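Local coordinates for NADB-Rossmann Superfamily protein (Streptococcus agalactiae, PDB 3LEC), which probably methylates N1 of adenine 22 in tRNA, carries a zinc ion, and is built on a Rossmann-type methyltransferase fold, at residues A16-K21 and I143-I148; L121-N126 and D130-W135; A48-V53 and Q59-N64; I94-M99 and D106-D111. One frame throughout, in Å; residues are numbered along the deposited sequence.

Contact 1 (A16-K21 and I143-I148); sequences ANYVPK and IVAEDI
Tyr18 reaches across from the loop after helix 10-16 and brings the outer end of its ring to Ala145 and Asp147 of strand 141-150. Its CE1 sits 4.0 Å from Ala145 CB, a methyl that approaches the ring obliquely. Further out, the phenol OH meets Asp147 CB at 3.8 Å, and this methylene lies at the ring edge, near its plane. The same OH is 3.9 Å from Glu146 O, too long for a bond. Tyr18 is the third residue of a type I turn closed by Val19 N to Ala16 O at 3.1 Å. With CG turned anti to its own carbonyl carbon (chi1 -73°), the ring leaves this turn in the direction of the strand. Asp147 has CG anti to its backbone N, and its side chain runs roughly perpendicular to that of Tyr18, with carboxylate and ring planes 59° apart.

On the strand, Val144 and Ala145 form a classic beta bulge opposite Val160, a residue that Tyr18 also touches. Glu146 sends its CB the other way, and its carboxylate is held by Arg133 and by the backbone N atoms of Phe178 and Leu179. What joins the loop to this outer strand is therefore van der Waals contact between a phenol ring and small aliphatic groups at the surface, with the aspartate offering its methylene and not its charge to the phenol.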
loop_
_atom_site.group_PDB
_atom_site.type_symbol
_atom_site.label_atom_id
_atom_site.label_comp_id
_atom_site.label_asym_id
_atom_site.label_seq_id
_atom_site.Cartn_x
_atom_site.Cartn_y
_atom_site.Cartn_z
ATOM N N ALA A 16 9.935 1.715 -2.035
ATOM C CA ALA A 16 11.316 1.186 -1.853
ATOM C C ALA A 16 12.068 1.883 -0.720
ATOM O O ALA A 16 12.812 1.223 0.001
ATOM C CB ALA A 16 12.122 1.303 -3.147
ATOM N N ASN A 17 11.857 3.196 -0.567
ATOM C CA ASN A 17 12.577 3.984 0.453
ATOM C C ASN A 17 12.288 3.494 1.877
ATOM O O ASN A 17 13.080 3.761 2.773
ATOM C CB ASN A 17 12.249 5.486 0.387
ATOM C CG ASN A 17 12.668 6.139 -0.925
ATOM O OD1 ASN A 17 12.118 7.171 -1.316
ATOM N ND2 ASN A 17 13.621 5.546 -1.607
ATOM N N TYR A 18 11.149 2.822 2.066
ATOM C CA TYR A 18 10.725 2.307 3.371
ATOM C C TYR A 18 11.060 0.837 3.631
ATOM O O TYR A 18 10.806 0.338 4.724
ATOM C CB TYR A 18 9.233 2.512 3.592
ATOM C CG TYR A 18 8.804 3.923 3.857
ATOM C CD1 TYR A 18 9.163 4.587 5.029
ATOM C CD2 TYR A 18 7.998 4.590 2.939
ATOM C CE1 TYR A 18 8.731 5.911 5.274
ATOM C CE2 TYR A 18 7.565 5.893 3.180
ATOM C CZ TYR A 18 7.936 6.539 4.336
ATOM O OH TYR A 18 7.483 7.825 4.547
ATOM N N VAL A 19 11.634 0.157 2.643
ATOM C CA VAL A 19 12.011 -1.250 2.815
ATOM C C VAL A 19 13.337 -1.246 3.553
ATOM O O VAL A 19 14.278 -0.564 3.126
ATOM C CB VAL A 19 12.152 -1.980 1.461
ATOM C CG1 VAL A 19 12.516 -3.461 1.664
ATOM C CG2 VAL A 19 10.853 -1.861 0.678
ATOM N N PRO A 20 13.392 -1.948 4.701
ATOM C CA PRO A 20 14.593 -1.955 5.516
ATOM C C PRO A 20 15.764 -2.530 4.738
ATOM O O PRO A 20 15.585 -3.480 3.980
ATOM C CB PRO A 20 14.230 -2.922 6.657
ATOM C CG PRO A 20 12.767 -2.825 6.772
ATOM C CD PRO A 20 12.327 -2.753 5.319
ATOM N N LYS A 21 16.957 -1.979 4.962
ATOM C CA LYS A 21 18.182 -2.564 4.413
ATOM C C LYS A 21 18.330 -4.029 4.813
ATOM O O LYS A 21 18.092 -4.394 5.971
ATOM C CB LYS A 21 19.409 -1.793 4.916
ATOM C CG LYS A 21 19.404 -0.333 4.564
ATOM C CD LYS A 21 19.721 -0.144 3.093
ATOM C CE LYS A 21 20.148 1.273 2.820
ATOM N NZ LYS A 21 20.030 1.510 1.376
ATOM N N ILE A 143 0.492 1.390 12.251
ATOM C CA ILE A 143 1.104 2.257 11.252
ATOM C C ILE A 143 2.200 3.055 11.948
ATOM O O ILE A 143 1.937 3.698 12.981
ATOM C CB ILE A 143 0.059 3.231 10.659
ATOM C CG1 ILE A 143 -1.047 2.438 9.945
ATOM C CG2 ILE A 143 0.753 4.226 9.718
ATOM C CD1 ILE A 143 -2.325 3.238 9.728
ATOM N N VAL A 144 3.418 3.013 11.405
ATOM C CA VAL A 144 4.574 3.720 12.005
ATOM C C VAL A 144 5.117 4.859 11.163
ATOM O O VAL A 144 5.916 5.660 11.645
ATOM C CB VAL A 144 5.729 2.750 12.354
ATOM C CG1 VAL A 144 5.293 1.797 13.407
ATOM C CG2 VAL A 144 6.239 2.002 11.088
ATOM N N ALA A 145 4.688 4.909 9.899
ATOM C CA ALA A 145 4.921 6.034 9.015
ATOM C C ALA A 145 3.898 6.026 7.871
ATOM O O ALA A 145 3.375 4.950 7.485
ATOM C CB ALA A 145 6.361 6.017 8.453
ATOM N N GLU A 146 3.597 7.220 7.353
ATOM C CA GLU A 146 2.783 7.369 6.137
ATOM C C GLU A 146 3.365 8.421 5.200
ATOM O O GLU A 146 4.017 9.369 5.640
ATOM C CB GLU A 146 1.321 7.719 6.457
ATOM C CG GLU A 146 0.603 6.744 7.358
ATOM C CD GLU A 146 -0.797 7.200 7.692
ATOM O OE1 GLU A 146 -0.937 8.336 8.209
ATOM O OE2 GLU A 146 -1.751 6.412 7.466
ATOM N N ASP A 147 3.119 8.273 3.896
ATOM C CA ASP A 147 3.509 9.287 2.953
ATOM C C ASP A 147 2.360 9.481 1.969
ATOM O O ASP A 147 1.604 8.568 1.749
ATOM C CB ASP A 147 4.763 8.871 2.184
ATOM C CG ASP A 147 5.330 9.998 1.335
ATOM O OD1 ASP A 147 5.384 11.157 1.801
ATOM O OD2 ASP A 147 5.738 9.724 0.195
ATOM N N ILE A 148 2.216 10.687 1.446
ATOM C CA ILE A 148 1.299 10.931 0.327
ATOM C C ILE A 148 2.118 11.656 -0.731
ATOM O O ILE A 148 2.880 12.588 -0.422
ATOM C CB ILE A 148 0.022 11.699 0.748
ATOM C CG1 ILE A 148 -0.969 11.757 -0.423
ATOM C CG2 ILE A 148 0.354 13.123 1.296
ATOM C CD1 ILE A 148 -2.345 12.260 -0.050
#

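Contact 2 (L121-N126 and D130-W135); sequences LVLQPN and DDLRKW
This is a strand-to-helix packing step of the Rossmann-like fold: strand 120-125 runs out of the sheet into a short loop, and helix 129-138 folds back over one face of it. The sheet order, 3-2-1-4-5-7-6 with the seventh strand antiparallel, is that of the class I methyltransferases. Leu123 and Pro125, two residues apart on the strand, both direct their CB toward the helix, where Leu132 CD2 touches both. This methyl lies 3.9 Å from Pro125 CG, against the proline ring, and 4.2 Å from Leu123 CD1; Leu132 CD1 also comes up to Leu123 CD1. Leu132 CG is anti to the backbone N (chi1 176°), which carries it off the helix toward the strand. The leucine lies nearly square across the proline. All three residues are buried, and Ile104 of helix 101-110 packs on Leu132 as well.

On the other face of the strand Gln124 points away from the helix. Its OE1 accepts a bond from Arg11 NH1, while NE2 donates past the proline to Asn126 OD1 at 3.0 Å, nearly straight at 167°, with the acceptor oxygen only 9° out of the glutamine amide plane.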
loop_
_atom_site.group_PDB
_atom_site.type_symbol
_atom_site.label_atom_id
_atom_site.label_comp_id
_atom_site.label_asym_id
_atom_site.label_seq_id
_atom_site.Cartn_x
_atom_site.Cartn_y
_atom_site.Cartn_z
ATOM N N LEU A 121 5.436 -4.263 6.902
ATOM C CA LEU A 121 4.675 -4.220 5.656
ATOM C C LEU A 121 4.704 -2.808 5.123
ATOM O O LEU A 121 4.604 -1.860 5.889
ATOM C CB LEU A 121 3.230 -4.675 5.836
ATOM C CG LEU A 121 2.980 -6.097 6.362
ATOM C CD1 LEU A 121 2.967 -6.099 7.886
ATOM C CD2 LEU A 121 1.679 -6.625 5.816
ATOM N N VAL A 122 4.885 -2.678 3.811
ATOM C CA VAL A 122 4.728 -1.391 3.131
ATOM C C VAL A 122 3.580 -1.575 2.144
ATOM O O VAL A 122 3.627 -2.453 1.284
ATOM C CB VAL A 122 6.027 -0.965 2.431
ATOM C CG1 VAL A 122 5.947 0.512 1.997
ATOM C CG2 VAL A 122 7.216 -1.149 3.406
ATOM N N LEU A 123 2.532 -0.778 2.312
ATOM C CA LEU A 123 1.262 -0.986 1.629
ATOM C C LEU A 123 0.906 0.301 0.907
ATOM O O LEU A 123 0.969 1.401 1.482
ATOM C CB LEU A 123 0.167 -1.357 2.643
ATOM C CG LEU A 123 0.474 -2.530 3.587
ATOM C CD1 LEU A 123 -0.594 -2.666 4.682
ATOM C CD2 LEU A 123 0.667 -3.820 2.803
ATOM N N GLN A 124 0.624 0.173 -0.380
ATOM C CA GLN A 124 0.253 1.339 -1.184
ATOM C C GLN A 124 -1.144 1.062 -1.758
ATOM O O GLN A 124 -1.294 0.470 -2.831
ATOM C CB GLN A 124 1.326 1.618 -2.251
ATOM C CG GLN A 124 1.122 2.888 -3.109
ATOM C CD GLN A 124 0.180 2.647 -4.288
ATOM O OE1 GLN A 124 0.491 1.875 -5.201
ATOM N NE2 GLN A 124 -0.980 3.304 -4.269
ATOM N N PRO A 125 -2.184 1.458 -1.008
ATOM C CA PRO A 125 -3.548 1.326 -1.509
ATOM C C PRO A 125 -3.855 2.416 -2.532
ATOM O O PRO A 125 -3.371 3.564 -2.388
ATOM C CB PRO A 125 -4.409 1.521 -0.255
ATOM C CG PRO A 125 -3.546 2.383 0.672
ATOM C CD PRO A 125 -2.113 2.084 0.325
ATOM N N ASN A 126 -4.668 2.088 -3.530
ATOM C CA ASN A 126 -5.084 3.097 -4.506
ATOM C C ASN A 126 -6.290 3.914 -4.065
ATOM O O ASN A 126 -6.549 4.986 -4.627
ATOM C CB ASN A 126 -5.409 2.459 -5.858
ATOM C CG ASN A 126 -4.174 2.030 -6.606
ATOM O OD1 ASN A 126 -3.054 2.515 -6.341
ATOM N ND2 ASN A 126 -4.357 1.114 -7.545
ATOM N N ASP A 130 -9.123 4.097 4.250
ATOM C CA ASP A 130 -9.733 4.016 5.573
ATOM C C ASP A 130 -10.125 2.574 5.935
ATOM O O ASP A 130 -9.973 2.163 7.087
ATOM C CB ASP A 130 -10.938 4.964 5.681
ATOM C CG ASP A 130 -12.067 4.629 4.692
ATOM O OD1 ASP A 130 -13.238 4.893 5.058
ATOM O OD2 ASP A 130 -11.798 4.123 3.561
ATOM N N ASP A 131 -10.614 1.816 4.952
ATOM C CA ASP A 131 -10.938 0.411 5.168
ATOM C C ASP A 131 -9.707 -0.434 5.510
ATOM O O ASP A 131 -9.777 -1.358 6.312
ATOM C CB ASP A 131 -11.643 -0.175 3.949
ATOM C CG ASP A 131 -13.059 0.352 3.784
ATOM O OD1 ASP A 131 -13.678 0.756 4.792
ATOM O OD2 ASP A 131 -13.566 0.341 2.637
ATOM N N LEU A 132 -8.583 -0.109 4.892
ATOM C CA LEU A 132 -7.324 -0.791 5.186
ATOM C C LEU A 132 -6.857 -0.405 6.604
ATOM O O LEU A 132 -6.470 -1.263 7.381
ATOM C CB LEU A 132 -6.259 -0.470 4.143
ATOM C CG LEU A 132 -4.841 -1.027 4.351
ATOM C CD1 LEU A 132 -4.832 -2.555 4.483
ATOM C CD2 LEU A 132 -3.903 -0.571 3.245
ATOM N N ARG A 133 -6.893 0.885 6.927
ATOM C CA ARG A 133 -6.578 1.310 8.288
ATOM C C ARG A 133 -7.461 0.596 9.332
ATOM O O ARG A 133 -6.968 0.205 10.393
ATOM C CB ARG A 133 -6.666 2.837 8.446
ATOM C CG ARG A 133 -5.538 3.562 7.719
ATOM C CD ARG A 133 -5.348 5.014 8.200
ATOM N NE ARG A 133 -4.451 5.690 7.270
ATOM C CZ ARG A 133 -4.847 6.303 6.144
ATOM N NH1 ARG A 133 -6.137 6.381 5.824
ATOM N NH2 ARG A 133 -3.944 6.847 5.352
ATOM N N LYS A 134 -8.746 0.414 9.027
ATOM C CA LYS A 134 -9.656 -0.229 9.980
ATOM C C LYS A 134 -9.255 -1.665 10.231
ATOM O O LYS A 134 -9.294 -2.137 11.365
ATOM C CB LYS A 134 -11.099 -0.207 9.495
ATOM C CG LYS A 134 -11.790 1.139 9.581
ATOM C CD LYS A 134 -13.140 1.068 8.863
ATOM C CE LYS A 134 -13.992 2.300 9.134
ATOM N NZ LYS A 134 -15.381 2.125 8.597
ATOM N N TRP A 135 -8.842 -2.338 9.169
ATOM C CA TRP A 135 -8.429 -3.720 9.270
ATOM C C TRP A 135 -7.130 -3.820 10.055
ATOM O O TRP A 135 -7.004 -4.695 10.894
ATOM C CB TRP A 135 -8.274 -4.370 7.906
ATOM C CG TRP A 135 -7.932 -5.834 8.055
ATOM C CD1 TRP A 135 -8.810 -6.877 8.069
ATOM C CD2 TRP A 135 -6.624 -6.398 8.246
ATOM N NE1 TRP A 135 -8.126 -8.058 8.259
ATOM C CE2 TRP A 135 -6.785 -7.791 8.363
ATOM C CE3 TRP A 135 -5.327 -5.860 8.296
ATOM C CZ2 TRP A 135 -5.695 -8.670 8.536
ATOM C CZ3 TRP A 135 -4.243 -6.739 8.499
ATOM C CH2 TRP A 135 -4.445 -8.134 8.615
#

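Contact 3 (A48-V53 and Q59-N64); sequences AIAGEV and QSALKN
Chi1 of Glu52 (-55°) sets CG anti to the carbonyl carbon, and a bend at chi2 (-61°) folds the carboxylate over toward Ala61. Instead of stretching straight out from the end of the strand, the carboxylate thus curls back alongside Ala50, facing the helix, and its OE2 comes to 3.7 Å from Ala61 CB. This is a carboxylate oxygen resting against a methyl group, with no bond between them. Two residues earlier, on the same face, Ala50 sends its own CB toward the helix, 4.5 Å from Ala61 CB. That is a loose touch between two methyls, yet the backbones are near: Ala50 CA and Ala61 CA are 7.2 Å apart. Small residues on both sides permit this close approach of helix to strand.

All three touching residues are buried. Glu52 also packs on Ser30 and on Pro57 and Tyr58 in the first part of the helix. The C-terminal end of the second strand is where class I methyltransferases commonly carry an acidic residue for the cofactor ribose; whether Glu52 does so here is not established.

The contact lies within a beta-alpha-beta unit of strand 45-52, helix 55-67 and strand 74-78. Ala61 rests on Val76 of that last strand as well, Asn64 bonds through ND2 to His32 O near helix 34-41, and strand 45-52 runs parallel between strands 23-28 and 74-78.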
loop_
_atom_site.group_PDB
_atom_site.type_symbol
_atom_site.label_atom_id
_atom_site.label_comp_id
_atom_site.label_asym_id
_atom_site.label_seq_id
_atom_site.Cartn_x
_atom_site.Cartn_y
_atom_site.Cartn_z
ATOM N N ALA A 48 14.346 -11.560 -2.602
ATOM C CA ALA A 48 12.956 -11.190 -2.832
ATOM C C ALA A 48 12.184 -12.262 -3.592
ATOM O O ALA A 48 12.772 -13.069 -4.315
ATOM C CB ALA A 48 12.847 -9.826 -3.545
ATOM N N ILE A 49 10.870 -12.268 -3.390
ATOM C CA ILE A 49 9.931 -13.088 -4.167
ATOM C C ILE A 49 8.957 -12.122 -4.827
ATOM O O ILE A 49 8.410 -11.198 -4.174
ATOM C CB ILE A 49 9.157 -14.094 -3.293
ATOM C CG1 ILE A 49 10.118 -15.059 -2.547
ATOM C CG2 ILE A 49 8.113 -14.882 -4.116
ATOM C CD1 ILE A 49 9.462 -15.667 -1.275
ATOM N N ALA A 50 8.752 -12.317 -6.122
ATOM C CA ALA A 50 7.721 -11.578 -6.847
ATOM C C ALA A 50 6.554 -12.532 -6.989
ATOM O O ALA A 50 6.647 -13.522 -7.706
ATOM C CB ALA A 50 8.227 -11.111 -8.221
ATOM N N GLY A 51 5.465 -12.242 -6.282
ATOM C CA GLY A 51 4.310 -13.137 -6.245
ATOM C C GLY A 51 3.290 -12.692 -7.276
ATOM O O GLY A 51 2.903 -11.532 -7.310
ATOM N N GLU A 52 2.890 -13.606 -8.147
ATOM C CA GLU A 52 1.973 -13.257 -9.216
ATOM C C GLU A 52 0.839 -14.252 -9.150
ATOM O O GLU A 52 1.034 -15.402 -8.712
ATOM C CB GLU A 52 2.652 -13.282 -10.601
ATOM C CG GLU A 52 3.927 -12.422 -10.771
ATOM C CD GLU A 52 3.709 -10.909 -10.539
ATOM O OE1 GLU A 52 2.568 -10.430 -10.543
ATOM O OE2 GLU A 52 4.708 -10.193 -10.347
ATOM N N VAL A 53 -0.331 -13.805 -9.596
ATOM C CA VAL A 53 -1.560 -14.563 -9.425
ATOM C C VAL A 53 -2.029 -15.271 -10.706
ATOM O O VAL A 53 -2.718 -16.300 -10.642
ATOM C CB VAL A 53 -2.682 -13.646 -8.830
ATOM C CG1 VAL A 53 -3.253 -12.686 -9.904
ATOM C CG2 VAL A 53 -3.762 -14.485 -8.183
ATOM N N GLN A 59 4.814 -14.536 -16.200
ATOM C CA GLN A 59 5.810 -14.647 -17.260
ATOM C C GLN A 59 6.633 -13.352 -17.426
ATOM O O GLN A 59 7.857 -13.399 -17.636
ATOM C CB GLN A 59 5.144 -15.062 -18.578
ATOM C CG GLN A 59 4.468 -16.450 -18.529
ATOM C CD GLN A 59 5.460 -17.590 -18.350
ATOM O OE1 GLN A 59 6.664 -17.416 -18.543
ATOM N NE2 GLN A 59 4.959 -18.765 -18.012
ATOM N N SER A 60 5.947 -12.210 -17.326
ATOM C CA SER A 60 6.573 -10.884 -17.384
ATOM C C SER A 60 7.658 -10.719 -16.327
ATOM O O SER A 60 8.786 -10.347 -16.620
ATOM C CB SER A 60 5.518 -9.790 -17.170
ATOM O OG SER A 60 4.428 -9.938 -18.046
ATOM N N ALA A 61 7.286 -10.977 -15.079
ATOM C CA ALA A 61 8.220 -10.856 -13.971
ATOM C C ALA A 61 9.401 -11.816 -14.156
ATOM O O ALA A 61 10.558 -11.437 -13.972
ATOM C CB ALA A 61 7.495 -11.111 -12.656
ATOM N N LEU A 62 9.108 -13.056 -14.534
ATOM C CA LEU A 62 10.152 -14.042 -14.790
ATOM C C LEU A 62 11.144 -13.531 -15.807
ATOM O O LEU A 62 12.342 -13.590 -15.558
ATOM C CB LEU A 62 9.572 -15.374 -15.293
ATOM C CG LEU A 62 9.497 -16.601 -14.395
ATOM C CD1 LEU A 62 9.137 -17.797 -15.261
ATOM C CD2 LEU A 62 10.819 -16.831 -13.611
ATOM N N LYS A 63 10.648 -13.038 -16.947
ATOM C CA LYS A 63 11.515 -12.546 -18.024
ATOM C C LYS A 63 12.359 -11.377 -17.539
ATOM O O LYS A 63 13.559 -11.325 -17.810
ATOM C CB LYS A 63 10.711 -12.114 -19.257
ATOM N N ASN A 64 11.724 -10.461 -16.807
ATOM C CA ASN A 64 12.417 -9.255 -16.345
ATOM C C ASN A 64 13.527 -9.601 -15.376
ATOM O O ASN A 64 14.628 -9.076 -15.486
ATOM C CB ASN A 64 11.435 -8.239 -15.727
ATOM C CG ASN A 64 10.572 -7.541 -16.777
ATOM O OD1 ASN A 64 10.796 -7.673 -17.995
ATOM N ND2 ASN A 64 9.598 -6.763 -16.308
#

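Contact 4 (I94-M99 and D106-D111); sequences ITICGM and DILNND
Ile96 CD1 meets Leu108 CD2 at 3.8 Å and Leu108 CG at 4.1 Å, the two side chains running alongside each other but pointing opposite ways. The same CD1 is 4.5 Å from Ile107 CG2, a more distant touch, so the delta methyl of Ile96 lies against two consecutive residues of the helix. Ile107 makes its closer contact with its other branch: CD1 lies 3.7 Å from the SE atom of Met99, which is a selenomethionine here, and the two side chains cross at about 90°. Leu108 does not aim its CB at the strand; its CG, anti to the carbonyl carbon (chi1 -71°), brings the end of the chain nearer.

These residues belong to the beta-alpha-beta unit of strand 93-99, helix 101-110 and strand 120-125; strand 93-99 lies within the parallel part of the Rossmann-like sheet, between strands 23-28 and 120-125. Behind the first shell, Ile96 rests on Val28 and Leu123 of the strands to either side, and Leu108 packs on Leu121 and Leu115. The chain changes direction at Gly98, where phi is +66°, and this brings Met99 beside the helix; Gly98 N is bonded to Gln124 OE1. In the last turn of the helix Asn109 OD1 accepts a bond from Trp135 NE1. A bound sulfate, probably a crystallisation component, lies about 4 Å from the Met99 side chain.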
loop_
_atom_site.group_PDB
_atom_site.type_symbol
_atom_site.label_atom_id
_atom_site.label_comp_id
_atom_site.label_asym_id
_atom_site.label_seq_id
_atom_site.Cartn_x
_atom_site.Cartn_y
_atom_site.Cartn_z
ATOM N N ILE A 94 6.876 -7.514 3.612
ATOM C CA ILE A 94 5.885 -7.720 2.547
ATOM C C ILE A 94 5.473 -6.355 1.996
ATOM O O ILE A 94 5.209 -5.423 2.760
ATOM C CB ILE A 94 4.672 -8.507 3.058
ATOM C CG1 ILE A 94 5.105 -9.930 3.489
ATOM C CG2 ILE A 94 3.545 -8.579 1.999
ATOM C CD1 ILE A 94 3.954 -10.773 4.079
ATOM N N THR A 95 5.473 -6.224 0.675
ATOM C CA THR A 95 4.922 -5.035 0.025
ATOM C C THR A 95 3.676 -5.440 -0.777
ATOM O O THR A 95 3.647 -6.497 -1.412
ATOM C CB THR A 95 5.951 -4.336 -0.889
ATOM O OG1 THR A 95 6.549 -5.290 -1.776
ATOM C CG2 THR A 95 7.066 -3.650 -0.065
ATOM N N ILE A 96 2.633 -4.617 -0.720
ATOM C CA ILE A 96 1.453 -4.815 -1.577
ATOM C C ILE A 96 1.054 -3.456 -2.116
ATOM O O ILE A 96 0.701 -2.580 -1.335
ATOM C CB ILE A 96 0.248 -5.457 -0.840
ATOM C CG1 ILE A 96 0.672 -6.679 -0.002
ATOM C CG2 ILE A 96 -0.845 -5.834 -1.847
ATOM C CD1 ILE A 96 -0.415 -7.189 0.956
ATOM N N CYS A 97 1.137 -3.280 -3.439
ATOM C CA CYS A 97 0.908 -1.948 -4.041
ATOM C C CYS A 97 -0.086 -2.036 -5.173
ATOM O O CYS A 97 -0.322 -3.123 -5.702
ATOM C CB CYS A 97 2.204 -1.355 -4.592
ATOM S SG CYS A 97 3.638 -1.494 -3.501
ATOM N N GLY A 98 -0.653 -0.891 -5.548
ATOM C CA GLY A 98 -1.481 -0.779 -6.761
ATOM C C GLY A 98 -2.795 -1.548 -6.745
ATOM O O GLY A 98 -3.283 -2.013 -7.791
HETATM N N MSE A 99 -3.354 -1.717 -5.557
HETATM C CA MSE A 99 -4.681 -2.303 -5.408
HETATM C C MSE A 99 -5.464 -1.489 -4.390
HETATM O O MSE A 99 -4.878 -0.764 -3.591
HETATM C CB MSE A 99 -4.590 -3.762 -4.937
HETATM C CG MSE A 99 -3.725 -4.636 -5.797
HETATM SE SE MSE A 99 -3.709 -6.467 -5.147
HETATM C CE MSE A 99 -1.866 -6.899 -5.612
ATOM N N ASP A 106 -8.270 -7.622 2.434
ATOM C CA ASP A 106 -8.734 -8.989 2.175
ATOM C C ASP A 106 -7.635 -10.005 1.964
ATOM O O ASP A 106 -7.756 -11.140 2.428
ATOM C CB ASP A 106 -9.685 -9.037 0.979
ATOM C CG ASP A 106 -11.069 -8.543 1.322
ATOM O OD1 ASP A 106 -11.362 -8.304 2.520
ATOM O OD2 ASP A 106 -11.880 -8.410 0.389
ATOM N N ILE A 107 -6.611 -9.630 1.201
ATOM C CA ILE A 107 -5.461 -10.499 0.950
ATOM C C ILE A 107 -4.747 -10.760 2.286
ATOM O O ILE A 107 -4.356 -11.885 2.588
ATOM C CB ILE A 107 -4.501 -9.864 -0.082
ATOM C CG1 ILE A 107 -5.172 -9.777 -1.455
ATOM C CG2 ILE A 107 -3.135 -10.595 -0.132
ATOM C CD1 ILE A 107 -4.416 -8.914 -2.452
ATOM N N LEU A 108 -4.612 -9.709 3.089
ATOM C CA LEU A 108 -3.994 -9.834 4.408
ATOM C C LEU A 108 -4.821 -10.714 5.352
ATOM O O LEU A 108 -4.270 -11.571 6.057
ATOM C CB LEU A 108 -3.772 -8.457 5.023
ATOM C CG LEU A 108 -2.671 -7.620 4.375
ATOM C CD1 LEU A 108 -2.676 -6.211 4.974
ATOM C CD2 LEU A 108 -1.291 -8.300 4.496
ATOM N N ASN A 109 -6.134 -10.487 5.372
ATOM C CA ASN A 109 -7.046 -11.230 6.254
ATOM C C ASN A 109 -7.093 -12.722 5.907
ATOM O O ASN A 109 -7.000 -13.557 6.794
ATOM C CB ASN A 109 -8.449 -10.623 6.249
ATOM C CG ASN A 109 -9.294 -11.065 7.455
ATOM O OD1 ASN A 109 -9.081 -10.619 8.576
ATOM N ND2 ASN A 109 -10.267 -11.925 7.211
ATOM N N ASN A 110 -7.190 -13.032 4.619
ATOM C CA ASN A 110 -7.215 -14.416 4.129
ATOM C C ASN A 110 -6.022 -15.255 4.560
ATOM O O ASN A 110 -6.126 -16.483 4.718
ATOM C CB ASN A 110 -7.352 -14.455 2.602
ATOM C CG ASN A 110 -7.795 -15.820 2.106
ATOM O OD1 ASN A 110 -8.643 -16.461 2.727
ATOM N ND2 ASN A 110 -7.212 -16.277 1.010
ATOM N N ASP A 111 -4.889 -14.592 4.765
ATOM C CA ASP A 111 -3.660 -15.273 5.158
ATOM C C ASP A 111 -3.010 -14.665 6.387
ATOM O O ASP A 111 -1.784 -14.652 6.523
ATOM C CB ASP A 111 -2.680 -15.309 3.982
ATOM C CG ASP A 111 -3.002 -16.417 2.998
ATOM O OD1 ASP A 111 -3.100 -17.591 3.426
ATOM O OD2 ASP A 111 -3.167 -16.118 1.798
#

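From the N terminus, the chain opens contact 1 in the loop at 16-21 and closes it only at strand 141-150, after 121 intervening residues. The other three are nested inside that span and follow in series: contact 3 closes first, then contact 4, then contact 2, each a short loop from a strand to the helix after it. Contacts 4 and 2 are neighbours, with centres 9 Å apart, because strands 93-99 and 120-125 adjoin in the sheet; Asn126 N also lies 2.9 Å from Met99 O. Contact 3 sits toward the 74-78 edge of the sheet and touches none of the rest. Contact 1 reaches contact 2 where Ile143 packs on Arg133, bringing the outer strand 141-150 to helix 129-138.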